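Inorganic pyrophosphatase (Thermus thermophilus, PDB 2PRD) probably catalyses the magnesium-dependent hydrolysis of inorganic pyrophosphate to two phosphate ions, and works as a homohexamer. Local coordinates at residues E21-R24 against G25-N28; E111-R114 against L115-I118; V124-G127 against V128-I132; R156-K159 against A160-E164. All blocks are in the same frame, centred on the assembly; numbering follows the deposited sequence.

Contact 1 (E21-R24 against G25-N28)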
loop_
_atom_site.group_PDB
_atom_site.type_symbol
_atom_site.label_atom_id
_atom_site.label_comp_id
_atom_site.label_asym_id
_atom_site.label_seq_id
_atom_site.Cartn_x
_atom_site.Cartn_y
_atom_site.Cartn_z
ATOM N N GLU A 21 18.769 0.574 -5.770
ATOM C CA GLU A 21 18.502 -0.760 -6.288
ATOM C C GLU A 21 17.299 -1.350 -5.549
ATOM O O GLU A 21 16.399 -1.870 -6.222
ATOM C CB GLU A 21 19.671 -1.705 -6.179
ATOM C CG GLU A 21 20.694 -1.298 -7.289
ATOM C CD GLU A 21 21.987 -2.043 -7.016
ATOM O OE1 GLU A 21 22.325 -2.196 -5.825
ATOM O OE2 GLU A 21 22.575 -2.470 -8.021
ATOM N N VAL A 22 17.365 -1.226 -4.218
ATOM C CA VAL A 22 16.232 -1.792 -3.426
ATOM C C VAL A 22 15.549 -0.782 -2.582
ATOM O O VAL A 22 16.209 -0.194 -1.719
ATOM C CB VAL A 22 16.846 -2.879 -2.475
ATOM C CG1 VAL A 22 15.759 -3.736 -1.788
ATOM C CG2 VAL A 22 17.797 -3.848 -3.144
ATOM N N PRO A 23 14.243 -0.519 -2.810
ATOM C CA PRO A 23 13.508 0.386 -1.938
ATOM C C PRO A 23 13.425 -0.123 -0.485
ATOM O O PRO A 23 13.421 -1.318 -0.103
ATOM C CB PRO A 23 12.099 0.357 -2.542
ATOM C CG PRO A 23 12.290 -0.057 -3.955
ATOM C CD PRO A 23 13.406 -1.106 -3.871
ATOM N N ARG A 24 13.354 0.867 0.433
ATOM C CA ARG A 24 13.190 0.533 1.841
ATOM C C ARG A 24 11.861 -0.196 1.989
ATOM O O ARG A 24 10.879 0.205 1.340
ATOM C CB ARG A 24 13.153 1.833 2.669
ATOM C CG ARG A 24 12.569 1.514 4.060
ATOM C CD ARG A 24 13.037 2.498 5.094
ATOM N NE ARG A 24 12.545 3.817 4.820
ATOM C CZ ARG A 24 11.267 4.188 4.912
ATOM N NH1 ARG A 24 10.322 3.355 5.291
ATOM N NH2 ARG A 24 10.985 5.442 4.622
ATOM N N GLY A 25 11.801 -1.258 2.802
ATOM C CA GLY A 25 10.495 -1.922 2.944
ATOM C C GLY A 25 10.285 -2.999 1.923
ATOM O O GLY A 25 9.239 -3.664 1.984
ATOM N N SER A 26 11.262 -3.210 1.064
ATOM C CA SER A 26 11.153 -4.262 0.055
ATOM C C SER A 26 11.923 -5.508 0.380
ATOM O O SER A 26 13.012 -5.509 1.003
ATOM C CB SER A 26 11.632 -3.628 -1.288
ATOM O OG SER A 26 11.585 -4.673 -2.264
ATOM N N GLY A 27 11.347 -6.634 -0.019
ATOM C CA GLY A 27 11.899 -7.978 0.143
ATOM C C GLY A 27 12.376 -8.514 -1.199
ATOM O O GLY A 27 12.883 -9.642 -1.297
ATOM N N ASN A 28 12.225 -7.707 -2.238
ATOM C CA ASN A 28 12.642 -8.015 -3.616
ATOM C C ASN A 28 14.033 -7.421 -3.810
ATOM O O ASN A 28 14.247 -6.209 -3.891
ATOM C CB ASN A 28 11.662 -7.547 -4.671
ATOM C CG ASN A 28 10.504 -8.455 -4.956
ATOM O OD1 ASN A 28 10.480 -9.665 -4.736
ATOM N ND2 ASN A 28 9.481 -7.887 -5.603
#
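The carbonyl of Pro23 is the flat group at the centre of this type II beta turn, which runs from Pro23 to Ser26. Ser26 N donates to Pro23 O at 3.1 Å and comes from above the carbonyl plane, 43° out of it. Beside this bond, Pro23 CD of the proline ring meets Ser26 CB at 4.0 Å. Gly25 holds the third position of the turn with a positive phi (89°), the left-handed region such a turn needs there. The turn follows a classic beta bulge, in which Glu21 and Val22 both face Tyr55 on strand 54-57. Val22 has CG1 anti to its own N (chi1 -169°), and that methyl lies 3.6 Å from Asn28 O. The Val22 side chain also packs near Tyr55 and Lys29, both predicted to bind substrate. The Arg24 side chain points out of the turn. Its NH2 makes a hydrogen bond to Ser75 O, while Arg24 N makes one to Asp54 OD2. A second turn begins where the first ends. Ser26 OG accepts from Asn28 N at 3.1 Å with an angle of 155° at the hydrogen, an ST turn leading into strand 28-33.

Contact 2 (E111-R114 against L115-I118)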
loop_
_atom_site.group_PDB
_atom_site.type_symbol
_atom_site.label_atom_id
_atom_site.label_comp_id
_atom_site.label_asym_id
_atom_site.label_seq_id
_atom_site.Cartn_x
_atom_site.Cartn_y
_atom_site.Cartn_z
ATOM N N GLU A 111 18.041 16.101 -0.024
ATOM C CA GLU A 111 16.985 17.110 -0.261
ATOM C C GLU A 111 15.697 16.798 0.451
ATOM O O GLU A 111 14.675 16.863 -0.210
ATOM C CB GLU A 111 16.741 17.253 -1.767
ATOM C CG GLU A 111 17.964 17.741 -2.534
ATOM C CD GLU A 111 18.270 19.201 -2.254
ATOM O OE1 GLU A 111 17.354 19.979 -1.934
ATOM O OE2 GLU A 111 19.448 19.617 -2.336
ATOM N N ASP A 112 15.718 16.483 1.723
ATOM C CA ASP A 112 14.494 16.214 2.507
ATOM C C ASP A 112 14.756 16.970 3.818
ATOM O O ASP A 112 15.695 16.535 4.482
ATOM C CB ASP A 112 14.272 14.741 2.744
ATOM C CG ASP A 112 12.999 14.418 3.519
ATOM O OD1 ASP A 112 12.422 15.320 4.128
ATOM O OD2 ASP A 112 12.599 13.237 3.645
ATOM N N GLN A 113 14.027 18.054 4.032
ATOM C CA GLN A 113 14.168 18.860 5.247
ATOM C C GLN A 113 13.907 18.120 6.527
ATOM O O GLN A 113 14.412 18.543 7.593
ATOM C CB GLN A 113 13.230 20.090 5.196
ATOM C CG GLN A 113 13.681 20.983 4.031
ATOM C CD GLN A 113 12.865 22.269 3.980
ATOM O OE1 GLN A 113 12.689 22.841 5.052
ATOM N NE2 GLN A 113 12.407 22.711 2.819
ATOM N N ARG A 114 13.153 17.023 6.455
ATOM C CA ARG A 114 12.883 16.246 7.671
ATOM C C ARG A 114 14.136 15.563 8.167
ATOM O O ARG A 114 14.097 15.058 9.322
ATOM C CB ARG A 114 11.847 15.158 7.381
ATOM C CG ARG A 114 10.458 15.667 7.069
ATOM C CD ARG A 114 9.577 14.496 6.613
ATOM N NE ARG A 114 8.434 15.008 5.884
ATOM C CZ ARG A 114 8.365 15.383 4.621
ATOM N NH1 ARG A 114 9.321 15.371 3.712
ATOM N NH2 ARG A 114 7.157 15.827 4.264
ATOM N N LEU A 115 15.183 15.527 7.340
ATOM C CA LEU A 115 16.395 14.794 7.787
ATOM C C LEU A 115 17.624 15.651 7.953
ATOM O O LEU A 115 18.726 15.102 8.188
ATOM C CB LEU A 115 16.688 13.671 6.776
ATOM C CG LEU A 115 15.509 12.749 6.445
ATOM C CD1 LEU A 115 15.784 11.890 5.205
ATOM C CD2 LEU A 115 15.244 11.862 7.647
ATOM N N ASP A 116 17.456 16.950 7.783
ATOM C CA ASP A 116 18.559 17.911 7.848
ATOM C C ASP A 116 19.363 17.812 9.121
ATOM O O ASP A 116 20.513 18.269 9.176
ATOM C CB ASP A 116 18.043 19.342 7.751
ATOM C CG ASP A 116 17.796 19.764 6.340
ATOM O OD1 ASP A 116 18.156 18.995 5.433
ATOM O OD2 ASP A 116 17.194 20.840 6.140
ATOM N N HIS A 117 18.763 17.224 10.125
ATOM C CA HIS A 117 19.380 17.063 11.440
ATOM C C HIS A 117 20.347 15.900 11.599
ATOM O O HIS A 117 21.094 15.826 12.601
ATOM C CB HIS A 117 18.228 16.950 12.464
ATOM C CG HIS A 117 17.319 15.788 12.131
ATOM N ND1 HIS A 117 17.415 14.634 12.908
ATOM C CD2 HIS A 117 16.405 15.569 11.156
ATOM C CE1 HIS A 117 16.571 13.734 12.432
ATOM N NE2 HIS A 117 15.954 14.270 11.368
ATOM N N ILE A 118 20.387 14.970 10.655
ATOM C CA ILE A 118 21.285 13.817 10.640
ATOM C C ILE A 118 22.525 14.218 9.857
ATOM O O ILE A 118 22.471 14.355 8.653
ATOM C CB ILE A 118 20.572 12.599 10.026
ATOM C CG1 ILE A 118 19.271 12.457 10.807
ATOM C CG2 ILE A 118 21.508 11.422 10.241
ATOM C CD1 ILE A 118 18.298 11.376 10.442
#
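An Asx turn at Asp112 lies early in the loop between strand 101-109 and helix 126-138. The bond that defines it runs from Arg114 N to Asp112 OD1, at 3.0 Å. Asp112 OD1 is gripped a second time by Arg114 NH1 at 3.1 Å. The two donors reach it from opposite faces of the carboxylate plane, and the NH1 contact is a salt bridge. Asp112 OD2 bonds to Thr76 OG1, so the carboxylate is held at both oxygens. The same OD2 lies 3.8 Å from Leu115 CD1, as the leucine side chain slants across the aspartate. In the main chain, Asp112 O takes Leu115 N at 3.1 Å, with an N-H...O angle of 160°. The next step, Asp116 N to Gln113 O, is weaker at 3.4 Å. The extended Arg114 chain also serves the hexamer. Its NH2 forms a salt bridge with Glu131 of the fourth subunit, and its NH1 bonds to Leu45 O of the third. Gln113 and Asp116 run side by side, their flat ends nearly parallel, 7° apart. His117 CG sits between its own N and carbonyl carbon (chi1 58°), which turns the ring back along the chain. Arg114 O meets the ring edge, near its plane. The NE2 to Arg114 O bond is short, 2.9 Å, but bent and weak. Ile118 CG1 lies over one ring face, 3.4 Å above the plane and offset toward the rim. Residues 112-118 thus form an Asx turn followed by a type I beta turn from Leu115 to Ile118.

Contact 3 (V124-G127 against V128-I132)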
loop_
_atom_site.group_PDB
_atom_site.type_symbol
_atom_site.label_atom_id
_atom_site.label_comp_id
_atom_site.label_asym_id
_atom_site.label_seq_id
_atom_site.Cartn_x
_atom_site.Cartn_y
_atom_site.Cartn_z
ATOM N N VAL A 124 22.229 9.092 14.015
ATOM C CA VAL A 124 21.248 8.026 13.600
ATOM C C VAL A 124 20.845 7.426 14.915
ATOM O O VAL A 124 21.777 7.015 15.647
ATOM C CB VAL A 124 21.969 7.070 12.658
ATOM C CG1 VAL A 124 21.113 5.850 12.353
ATOM C CG2 VAL A 124 22.171 7.812 11.306
ATOM N N PRO A 125 19.567 7.446 15.272
ATOM C CA PRO A 125 19.134 6.944 16.575
ATOM C C PRO A 125 19.653 5.539 16.803
ATOM O O PRO A 125 19.668 4.755 15.819
ATOM C CB PRO A 125 17.633 7.034 16.522
ATOM C CG PRO A 125 17.227 7.667 15.257
ATOM C CD PRO A 125 18.477 7.946 14.435
ATOM N N GLU A 126 20.036 5.137 18.010
ATOM C CA GLU A 126 20.494 3.745 18.139
ATOM C C GLU A 126 19.442 2.659 17.942
ATOM O O GLU A 126 19.843 1.469 17.769
ATOM C CB GLU A 126 21.256 3.484 19.431
ATOM C CG GLU A 126 22.472 2.574 19.121
ATOM C CD GLU A 126 22.585 1.501 20.197
ATOM O OE1 GLU A 126 21.798 1.623 21.171
ATOM O OE2 GLU A 126 23.433 0.589 20.055
ATOM N N GLY A 127 18.167 3.003 18.010
ATOM C CA GLY A 127 17.110 1.993 17.793
ATOM C C GLY A 127 17.155 1.598 16.317
ATOM O O GLY A 127 16.844 0.475 15.930
ATOM N N VAL A 128 17.542 2.561 15.528
ATOM C CA VAL A 128 17.699 2.420 14.081
ATOM C C VAL A 128 18.986 1.701 13.749
ATOM O O VAL A 128 19.002 0.729 12.950
ATOM C CB VAL A 128 17.623 3.773 13.352
ATOM C CG1 VAL A 128 17.827 3.540 11.864
ATOM C CG2 VAL A 128 16.303 4.450 13.638
ATOM N N LYS A 129 20.109 2.080 14.341
ATOM C CA LYS A 129 21.342 1.362 14.117
ATOM C C LYS A 129 21.248 -0.112 14.510
ATOM O O LYS A 129 21.895 -0.981 13.890
ATOM C CB LYS A 129 22.471 1.971 15.019
ATOM C CG LYS A 129 22.926 3.296 14.411
ATOM C CD LYS A 129 24.249 3.744 14.997
ATOM C CE LYS A 129 24.007 4.560 16.272
ATOM N NZ LYS A 129 24.763 5.853 16.147
ATOM N N GLN A 130 20.432 -0.439 15.519
ATOM C CA GLN A 130 20.337 -1.849 15.956
ATOM C C GLN A 130 19.529 -2.683 14.945
ATOM O O GLN A 130 19.731 -3.900 14.800
ATOM C CB GLN A 130 19.672 -2.017 17.259
ATOM C CG GLN A 130 19.942 -1.811 18.669
ATOM C CD GLN A 130 18.738 -2.352 19.486
ATOM O OE1 GLN A 130 19.056 -2.986 20.508
ATOM N NE2 GLN A 130 17.501 -2.136 18.990
ATOM N N GLU A 131 18.533 -2.001 14.367
ATOM C CA GLU A 131 17.663 -2.603 13.357
ATOM C C GLU A 131 18.506 -2.943 12.141
ATOM O O GLU A 131 18.411 -4.052 11.586
ATOM C CB GLU A 131 16.479 -1.677 13.017
ATOM C CG GLU A 131 15.469 -2.365 12.069
ATOM C CD GLU A 131 14.427 -1.354 11.578
ATOM O OE1 GLU A 131 14.769 -0.168 11.607
ATOM O OE2 GLU A 131 13.285 -1.727 11.263
ATOM N N ILE A 132 19.328 -1.972 11.727
ATOM C CA ILE A 132 20.228 -2.196 10.556
ATOM C C ILE A 132 21.171 -3.348 10.798
ATOM O O ILE A 132 21.235 -4.337 10.030
ATOM C CB ILE A 132 20.937 -0.913 10.116
ATOM C CG1 ILE A 132 19.931 0.145 9.666
ATOM C CG2 ILE A 132 21.898 -1.241 8.975
ATOM C CD1 ILE A 132 20.391 1.564 9.503
HETATM O O HOH W 1 23.439 6.944 18.214
HETATM O O HOH W 2 15.353 -1.242 17.096
#
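Pro125 is the N-cap of helix 126-138, and Pro125 O accepts the first main-chain i to i+4 bond, from Lys129 N at 3.1 Å. The donor lies in the carbonyl plane, and the bond is nearly straight at 163°. Val128 N approaches the same oxygen in a weak, more bent bond. Glu126 O then takes Gln130 N at 3.0 Å, and Gly127 O takes Glu131 N weakly. Side chains close over this first turn. Val128 spreads its two methyls against different neighbours. CG1 meets Val124 CG1 at 4.0 Å, the two valines crossing at about a right angle, and CG2 packs on Pro125 CG at 3.7 Å, the two side chains pointing the same way. Lys129 folds back toward the start of the helix. Its CG rests on Val124 CG1 at 3.7 Å. Bends at chi3 (-87°) and chi4 then bring NZ over to Val124 O in a weak bond of 3.2 Å, and a water bridges the same pair. The stronger partner of NZ is Ile121 O. The ammonium group thus holds the loop before the helix by two carbonyls. Glu126 CG crosses Lys129 CE at about a right angle, but their charged ends stay apart. Gln130 reaches into a neighbouring subunit, where its OE1 makes a hydrogen bond with Lys145 NZ of the fifth subunit. A second water donates to Gly127 O at 2.6 Å and accepts a weak bond from Gln130 NE2.

Contact 4 (R156-K159 against A160-E164)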
loop_
_atom_site.group_PDB
_atom_site.type_symbol
_atom_site.label_atom_id
_atom_site.label_comp_id
_atom_site.label_asym_id
_atom_site.label_seq_id
_atom_site.Cartn_x
_atom_site.Cartn_y
_atom_site.Cartn_z
ATOM N N ARG A 156 31.385 3.527 11.852
ATOM C CA ARG A 156 32.365 4.606 11.724
ATOM C C ARG A 156 31.641 5.896 11.413
ATOM O O ARG A 156 30.574 5.873 10.807
ATOM C CB ARG A 156 33.430 4.329 10.689
ATOM C CG ARG A 156 34.331 3.130 10.910
ATOM C CD ARG A 156 35.265 3.370 12.085
ATOM N NE ARG A 156 36.045 2.171 12.350
ATOM C CZ ARG A 156 35.768 1.208 13.204
ATOM N NH1 ARG A 156 34.689 1.210 13.989
ATOM N NH2 ARG A 156 36.622 0.189 13.291
ATOM N N ASP A 157 32.267 7.006 11.759
ATOM C CA ASP A 157 31.663 8.333 11.626
ATOM C C ASP A 157 31.819 8.963 10.286
ATOM O O ASP A 157 32.344 8.324 9.376
ATOM C CB ASP A 157 32.239 9.188 12.767
ATOM C CG ASP A 157 33.682 9.601 12.521
ATOM O OD1 ASP A 157 34.304 9.042 11.599
ATOM O OD2 ASP A 157 34.142 10.504 13.266
ATOM N N ARG A 158 31.274 10.161 10.104
ATOM C CA ARG A 158 31.336 10.827 8.828
ATOM C C ARG A 158 32.762 11.042 8.368
ATOM O O ARG A 158 32.962 11.102 7.126
ATOM C CB ARG A 158 30.543 12.151 8.878
ATOM C CG ARG A 158 30.572 12.834 7.504
ATOM C CD ARG A 158 30.144 14.304 7.785
ATOM N NE ARG A 158 31.060 14.774 8.815
ATOM C CZ ARG A 158 30.861 15.674 9.752
ATOM N NH1 ARG A 158 29.698 16.302 9.871
ATOM N NH2 ARG A 158 31.836 15.965 10.621
ATOM N N LYS A 159 33.731 11.167 9.261
ATOM C CA LYS A 159 35.108 11.430 8.736
ATOM C C LYS A 159 35.687 10.209 8.077
ATOM O O LYS A 159 36.362 10.380 7.056
ATOM C CB LYS A 159 35.976 12.094 9.799
ATOM C CG LYS A 159 35.229 13.357 10.291
ATOM C CD LYS A 159 36.081 14.252 11.167
ATOM C CE LYS A 159 35.451 15.645 11.295
ATOM N NZ LYS A 159 34.305 15.629 12.249
ATOM N N ALA A 160 35.442 9.039 8.653
ATOM C CA ALA A 160 35.915 7.774 8.104
ATOM C C ALA A 160 35.252 7.451 6.801
ATOM O O ALA A 160 35.864 6.961 5.844
ATOM C CB ALA A 160 35.732 6.639 9.146
ATOM N N ALA A 161 33.947 7.716 6.691
ATOM C CA ALA A 161 33.189 7.436 5.490
ATOM C C ALA A 161 33.709 8.238 4.309
ATOM O O ALA A 161 33.770 7.692 3.201
ATOM C CB ALA A 161 31.690 7.745 5.686
ATOM N N LEU A 162 33.963 9.522 4.557
ATOM C CA LEU A 162 34.422 10.407 3.484
ATOM C C LEU A 162 35.747 9.933 2.903
ATOM O O LEU A 162 35.978 9.996 1.697
ATOM C CB LEU A 162 34.437 11.871 3.891
ATOM C CG LEU A 162 33.122 12.496 4.353
ATOM C CD1 LEU A 162 33.384 13.886 4.896
ATOM C CD2 LEU A 162 32.036 12.520 3.304
ATOM N N GLU A 163 36.587 9.438 3.772
ATOM C CA GLU A 163 37.893 8.896 3.397
ATOM C C GLU A 163 37.695 7.685 2.512
ATOM O O GLU A 163 38.476 7.508 1.574
ATOM C CB GLU A 163 38.716 8.544 4.628
ATOM C CG GLU A 163 39.422 9.713 5.295
ATOM C CD GLU A 163 40.122 10.596 4.266
ATOM O OE1 GLU A 163 40.795 10.066 3.344
ATOM O OE2 GLU A 163 39.989 11.841 4.374
ATOM N N GLU A 164 36.702 6.875 2.780
ATOM C CA GLU A 164 36.465 5.656 1.963
ATOM C C GLU A 164 35.833 6.075 0.655
ATOM O O GLU A 164 36.119 5.545 -0.430
ATOM C CB GLU A 164 35.592 4.705 2.756
ATOM C CG GLU A 164 35.007 3.555 1.952
ATOM C CD GLU A 164 35.976 2.393 1.877
ATOM O OE1 GLU A 164 37.029 2.488 2.545
ATOM O OE2 GLU A 164 35.676 1.400 1.187
HETATM O O HOH W 3 37.651 12.827 6.147
#
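Ala160 lies in the first turn of helix 158-173, and Ala160 N donates to Asp157 OD1 at 3.2 Å. Asp157 is the N-cap, and its carboxylate oxygen is met nearly along its own C-O axis. With chi1 at 74° the carboxylate folds back over the start of the helix. The same OD1 also takes a weak bond from Lys159 N. Ala160 CB packs against Arg156 CB at 3.6 Å, just where strand 150-156 ends. Ala161 follows. Its N bonds to Asp157 O at 3.2 Å, in the carbonyl plane, so Asp157 serves the helix with both main chain and side chain. The Ala161 methyl touches Val89 and Leu92 of strand 84-97 and seats the helix on the sheet. Leu162 N reaches Arg158 O at 3.2 Å, tilted 34° from the carbonyl plane. Leu162 CD1 lies 4.0 Å from Arg158 CG, the two chains side by side and pointing the same way. Leu162 also touches Glu14. At Glu163 the main-chain bond to Lys159 O is weak. A water bridges Lys159 O (2.9 Å) and Glu163 OE2 (3.1 Å), donating to both. Glu164 N continues the helix pattern by bonding to Ala160 O. Arg158 N is met by Asp120 OD1. Early N-H groups of the helix therefore face two aspartate side chains. Such negative charge probably interacts favourably with the helix dipole. The helix end and its N-H donors would probably favour the charged form of Asp157, while nearby Asp120 would partly oppose this.

Contact 1 lies closest to the predicted substrate site, with the Val22 side chain about 4 Å from those of Tyr55 and Lys29. Contact 3 is more distant: the Glu131 side chain is about 11 Å from that of Tyr139. Contacts 2 and 4 are away from the annotated sites. Contacts 2 and 3 touch directly, Ile118 CG2 meeting Val124 CG2 at 3.8 Å. They also meet at a subunit interface: Gln113, Arg114 and His117 of one subunit face Gln130, Glu131 and Pro125 of a neighbouring one. Contact 4 touches no other chain of the assembly. Its centre is about 25 Å from that of contact 1, on the opposite side of the chain's centre.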